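Local coordinates for protein (R)-specific enoyl-CoA hydratase (Pseudomonas aeruginosa, PDB 5CPG) that catalyses the (R)-specific hydration of trans-2-enoyl-CoA to (R)-3-hydroxyacyl-CoA, acting as a homodimer of hotdog-fold subunits, at residues A[24-27]-A[28-32]; A[36-40]-A[41-45]. One frame throughout, in Å; residues are numbered along the deposited sequence.

Interaction 1 (A[24-27]-A[28-32])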
loop_
_atom_site.group_PDB
_atom_site.type_symbol
_atom_site.label_atom_id
_atom_site.label_comp_id
_atom_site.label_asym_id
_atom_site.label_seq_id
_atom_site.Cartn_x
_atom_site.Cartn_y
_atom_site.Cartn_z
ATOM N N ALA A 24 -4.798 -3.990 14.519
ATOM C CA ALA A 24 -4.340 -4.879 15.573
ATOM C C ALA A 24 -2.874 -5.176 15.362
ATOM O O ALA A 24 -2.284 -4.837 14.343
ATOM C CB ALA A 24 -5.177 -6.179 15.553
ATOM N N GLU A 25 -2.270 -5.826 16.334
ATOM C CA GLU A 25 -0.853 -6.142 16.257
ATOM C C GLU A 25 -0.551 -6.925 14.979
ATOM O O GLU A 25 0.456 -6.754 14.336
ATOM C CB GLU A 25 -0.448 -6.969 17.485
ATOM C CG GLU A 25 1.019 -7.372 17.443
ATOM C CD GLU A 25 1.487 -8.180 18.630
ATOM O OE1 GLU A 25 0.821 -9.190 18.935
ATOM O OE2 GLU A 25 2.538 -7.813 19.216
ATOM N N ARG A 26 -1.460 -7.800 14.629
ATOM C CA ARG A 26 -1.233 -8.696 13.518
ATOM C C ARG A 26 -1.194 -7.929 12.203
ATOM O O ARG A 26 -0.460 -8.291 11.299
ATOM C CB ARG A 26 -2.354 -9.725 13.529
ATOM C CG ARG A 26 -2.089 -10.995 12.895
ATOM C CD ARG A 26 -3.197 -11.934 13.295
ATOM N NE ARG A 26 -3.573 -12.678 12.117
ATOM C CZ ARG A 26 -3.095 -13.874 11.813
ATOM N NH1 ARG A 26 -2.251 -14.479 12.635
ATOM N NH2 ARG A 26 -3.474 -14.454 10.689
ATOM N N ASP A 27 -1.956 -6.835 12.133
ATOM C CA ASP A 27 -1.931 -5.971 10.929
ATOM C C ASP A 27 -0.588 -5.300 10.765
ATOM O O ASP A 27 -0.049 -5.218 9.657
ATOM C CB ASP A 27 -3.040 -4.961 11.014
ATOM C CG ASP A 27 -4.384 -5.648 11.118
ATOM O OD1 ASP A 27 -4.781 -6.258 10.131
ATOM O OD2 ASP A 27 -5.015 -5.636 12.182
ATOM N N LEU A 28 -0.025 -4.852 11.877
ATOM C CA LEU A 28 1.297 -4.203 11.855
ATOM C C LEU A 28 2.310 -5.220 11.416
ATOM O O LEU A 28 3.173 -4.930 10.602
ATOM C CB LEU A 28 1.645 -3.619 13.245
ATOM C CG LEU A 28 1.237 -2.169 13.557
ATOM C CD1 LEU A 28 -0.134 -1.850 12.980
ATOM C CD2 LEU A 28 1.308 -1.899 15.063
ATOM N N GLN A 29 2.216 -6.442 11.955
ATOM C CA GLN A 29 3.199 -7.462 11.617
ATOM C C GLN A 29 3.058 -7.927 10.148
ATOM O O GLN A 29 4.051 -8.081 9.468
ATOM C CB GLN A 29 3.063 -8.653 12.543
ATOM C CG GLN A 29 3.453 -8.316 13.961
ATOM C CD GLN A 29 3.023 -9.385 14.927
ATOM O OE1 GLN A 29 1.995 -10.037 14.735
ATOM N NE2 GLN A 29 3.784 -9.541 15.993
ATOM N N LEU A 30 1.831 -8.129 9.674
ATOM C CA LEU A 30 1.648 -8.546 8.299
ATOM C C LEU A 30 2.154 -7.454 7.340
ATOM O O LEU A 30 2.760 -7.765 6.305
ATOM C CB LEU A 30 0.157 -8.842 8.002
ATOM C CG LEU A 30 -0.299 -10.090 8.739
ATOM C CD1 LEU A 30 -1.819 -10.106 8.732
ATOM C CD2 LEU A 30 0.261 -11.385 8.080
ATOM N N PHE A 31 1.891 -6.178 7.648
ATOM C CA PHE A 31 2.284 -5.162 6.677
ATOM C C PHE A 31 3.798 -5.049 6.609
ATOM O O PHE A 31 4.368 -4.848 5.523
ATOM C CB PHE A 31 1.653 -3.810 6.986
ATOM C CG PHE A 31 1.788 -2.845 5.854
ATOM C CD1 PHE A 31 0.839 -2.803 4.840
ATOM C CD2 PHE A 31 2.888 -2.015 5.768
ATOM C CE1 PHE A 31 0.997 -1.912 3.760
ATOM C CE2 PHE A 31 3.021 -1.138 4.723
ATOM C CZ PHE A 31 2.068 -1.087 3.715
ATOM N N ALA A 32 4.458 -5.202 7.776
ATOM C CA ALA A 32 5.929 -5.182 7.827
ATOM C C ALA A 32 6.481 -6.318 6.995
ATOM O O ALA A 32 7.448 -6.159 6.239
ATOM C CB ALA A 32 6.442 -5.306 9.264
#
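Leu28 meets Ala24 and Asp27 in the opening turn of helix 25-35, where Ala24 is the N-cap. Its backbone N gives a weak bond to Ala24 O, while its CD1 lies 3.9 Å from that same oxygen. Gln29 follows, one turn on from Glu25, and Gln29 N bonds to Glu25 O at 3.0 Å. With chi1 at -68°, the extended Gln29 chain runs back along the helix, and its amide stacks on the Glu25 carboxylate, the two planes 9° apart; NE2 of Gln29 comes 3.8 Å from CD of Glu25. The carboxylate has its salt bridge with Arg56. Leu30 N bonds to Arg26 O at 2.8 Å, and its CG crowds the same oxygen at 3.1 Å; its side chain also packs on Ile154 and on Val34 of the second subunit. Phe31 N bonds to Asp27 O, while its ring meets that of His59. Asp27, third residue of the helix, takes up the backbone N-H of the N-cap residue: with CG beside its own backbone N (chi1 -59°), Asp27 OD2 accepts from Ala24 N at 2.9 Å through its anti lone pair.

Interaction 2 (A[36-40]-A[41-45])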
loop_
_atom_site.group_PDB
_atom_site.type_symbol
_atom_site.label_atom_id
_atom_site.label_comp_id
_atom_site.label_asym_id
_atom_site.label_seq_id
_atom_site.Cartn_x
_atom_site.Cartn_y
_atom_site.Cartn_z
ATOM N N GLY A 36 8.490 -5.155 3.914
ATOM C CA GLY A 36 9.878 -5.142 4.318
ATOM C C GLY A 36 10.228 -4.025 5.278
ATOM O O GLY A 36 11.391 -3.876 5.656
ATOM N N ASP A 37 9.233 -3.232 5.651
ATOM C CA ASP A 37 9.423 -2.069 6.559
ATOM C C ASP A 37 9.371 -2.539 7.997
ATOM O O ASP A 37 8.288 -2.597 8.633
ATOM C CB ASP A 37 8.379 -0.979 6.322
ATOM C CG ASP A 37 8.610 0.276 7.145
ATOM O OD1 ASP A 37 9.457 0.240 8.084
ATOM O OD2 ASP A 37 7.936 1.296 6.854
ATOM N N ARG A 38 10.558 -2.834 8.481
ATOM C CA ARG A 38 10.771 -3.350 9.842
ATOM C C ARG A 38 11.208 -2.278 10.849
ATOM O O ARG A 38 11.866 -2.589 11.865
ATOM C CB ARG A 38 11.798 -4.479 9.792
ATOM C CG ARG A 38 11.226 -5.756 9.090
ATOM C CD ARG A 38 12.214 -6.919 9.082
ATOM N NE ARG A 38 13.467 -6.544 8.425
ATOM C CZ ARG A 38 14.663 -6.574 9.009
ATOM N NH1 ARG A 38 14.785 -6.967 10.268
ATOM N NH2 ARG A 38 15.747 -6.209 8.333
ATOM N N ASN A 39 10.885 -1.027 10.561
ATOM C CA ASN A 39 11.152 0.030 11.531
ATOM C C ASN A 39 10.511 -0.343 12.856
ATOM O O ASN A 39 9.370 -0.778 12.880
ATOM C CB ASN A 39 10.600 1.366 11.062
ATOM C CG ASN A 39 11.607 2.146 10.267
ATOM O OD1 ASN A 39 12.502 2.773 10.843
ATOM N ND2 ASN A 39 11.490 2.104 8.939
ATOM N N PRO A 40 11.259 -0.213 13.954
ATOM C CA PRO A 40 10.798 -0.840 15.201
ATOM C C PRO A 40 9.591 -0.144 15.833
ATOM O O PRO A 40 8.914 -0.767 16.670
ATOM C CB PRO A 40 12.038 -0.772 16.110
ATOM C CG PRO A 40 12.875 0.354 15.515
ATOM C CD PRO A 40 12.671 0.197 14.015
ATOM N N VAL A 41 9.254 1.073 15.421
ATOM C CA VAL A 41 8.090 1.725 16.011
ATOM C C VAL A 41 6.801 1.015 15.573
ATOM O O VAL A 41 5.744 1.197 16.200
ATOM C CB VAL A 41 8.013 3.208 15.631
ATOM C CG1 VAL A 41 7.494 3.366 14.163
ATOM C CG2 VAL A 41 7.136 3.957 16.591
ATOM N N HIS A 42 6.874 0.221 14.491
ATOM C CA HIS A 42 5.730 -0.581 14.063
ATOM C C HIS A 42 5.680 -1.986 14.650
ATOM O O HIS A 42 4.649 -2.660 14.577
ATOM C CB HIS A 42 5.742 -0.711 12.538
ATOM C CG HIS A 42 5.870 0.593 11.824
ATOM N ND1 HIS A 42 4.954 1.611 11.955
ATOM C CD2 HIS A 42 6.825 1.046 10.978
ATOM C CE1 HIS A 42 5.329 2.645 11.210
ATOM N NE2 HIS A 42 6.463 2.323 10.607
ATOM N N LEU A 43 6.783 -2.451 15.250
ATOM C CA LEU A 43 6.902 -3.847 15.608
ATOM C C LEU A 43 7.258 -4.143 17.056
ATOM O O LEU A 43 6.783 -5.113 17.597
ATOM C CB LEU A 43 7.950 -4.534 14.716
ATOM C CG LEU A 43 7.502 -4.698 13.243
ATOM C CD1 LEU A 43 8.640 -5.215 12.363
ATOM C CD2 LEU A 43 6.286 -5.618 13.132
ATOM N N ASP A 44 8.119 -3.319 17.633
ATOM C CA ASP A 44 8.776 -3.569 18.931
ATOM C C ASP A 44 8.127 -2.716 20.007
ATOM O O ASP A 44 8.294 -1.517 20.012
ATOM C CB ASP A 44 10.283 -3.248 18.802
ATOM C CG ASP A 44 11.092 -3.622 20.048
ATOM O OD1 ASP A 44 10.574 -3.517 21.171
ATOM O OD2 ASP A 44 12.274 -3.989 19.899
ATOM N N ALA A 45 7.343 -3.338 20.892
ATOM C CA ALA A 45 6.584 -2.574 21.869
ATOM C C ALA A 45 7.521 -1.845 22.855
ATOM O O ALA A 45 7.288 -0.708 23.231
ATOM C CB ALA A 45 5.617 -3.497 22.639
HETATM O O HOH W 1 7.631 3.390 8.414
HETATM O O HOH W 2 10.959 3.065 13.906
#
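Asp37 meets the edge of the His42 ring across this turn without direct bonding. OD1 of Asp37 sits 4.0 Å from CD2 of His42 and near the ring plane, with carboxylate and imidazole 89° apart. One water spans the pair, donating a hydrogen bond to Asp37 OD2 at 2.6 Å and hydrogen-bonded to His42 NE2 at 2.7 Å. Val41 CG1 covers one face of the imidazole, over its centre, and His42 ND1 bonds to Ile57 O. Asn39 fixes the carboxylate: its backbone N reaches Asp37 OD1 at 3.1 Å, closing an Asx turn, and its ND2 meets the same oxygen at 2.9 Å on the syn side, 30° out of the carboxylate plane. Asp37 holds CG anti to its backbone N (chi1 -175°), beside its carbonyl carbon, which carries OD1 to these N-H groups. The run from Gly36 to His42 is the core of the hydratase 2 motif, and by analogy with related (R)-hydratases Asp37 and His42 are probably the catalytic pair. The backbone turns tightly here: His42 N bonds to Asn39 O, and Pro40 O takes both Leu43 N and Asp44 N, the latter at 2.8 Å. Leu43 CD1 rests 3.8 Å from Arg38 CA. Arg38 carries its guanidinium to Ala147 O of the second subunit, and Asn39 ND2 also bonds to Ala72 O there; Asp44, the next N-cap, bonds through OD1 to Tyr47 N.

In the fold
Interactions 1 and 2 follow each other along the chain, their centres about 9 Å apart, and they touch directly: Leu43 lays CD1 against Ala32 CB and CD2 against Gln29 CA, so the loop is packed onto the helix. At the helix start Glu25 and Arg26 are exposed, while Leu28, Leu30 and Phe31 are buried, and regular backbone bonds hold the turn. In 36-45, by contrast, Asp37 and His42 are buried polar groups, positioned by side-chain bonds and a water. His59 links the two, its ring meeting Phe31 and stacking on His42. Both touch the second subunit, interaction 1 through packing, interaction 2 through hydrogen bonds as well.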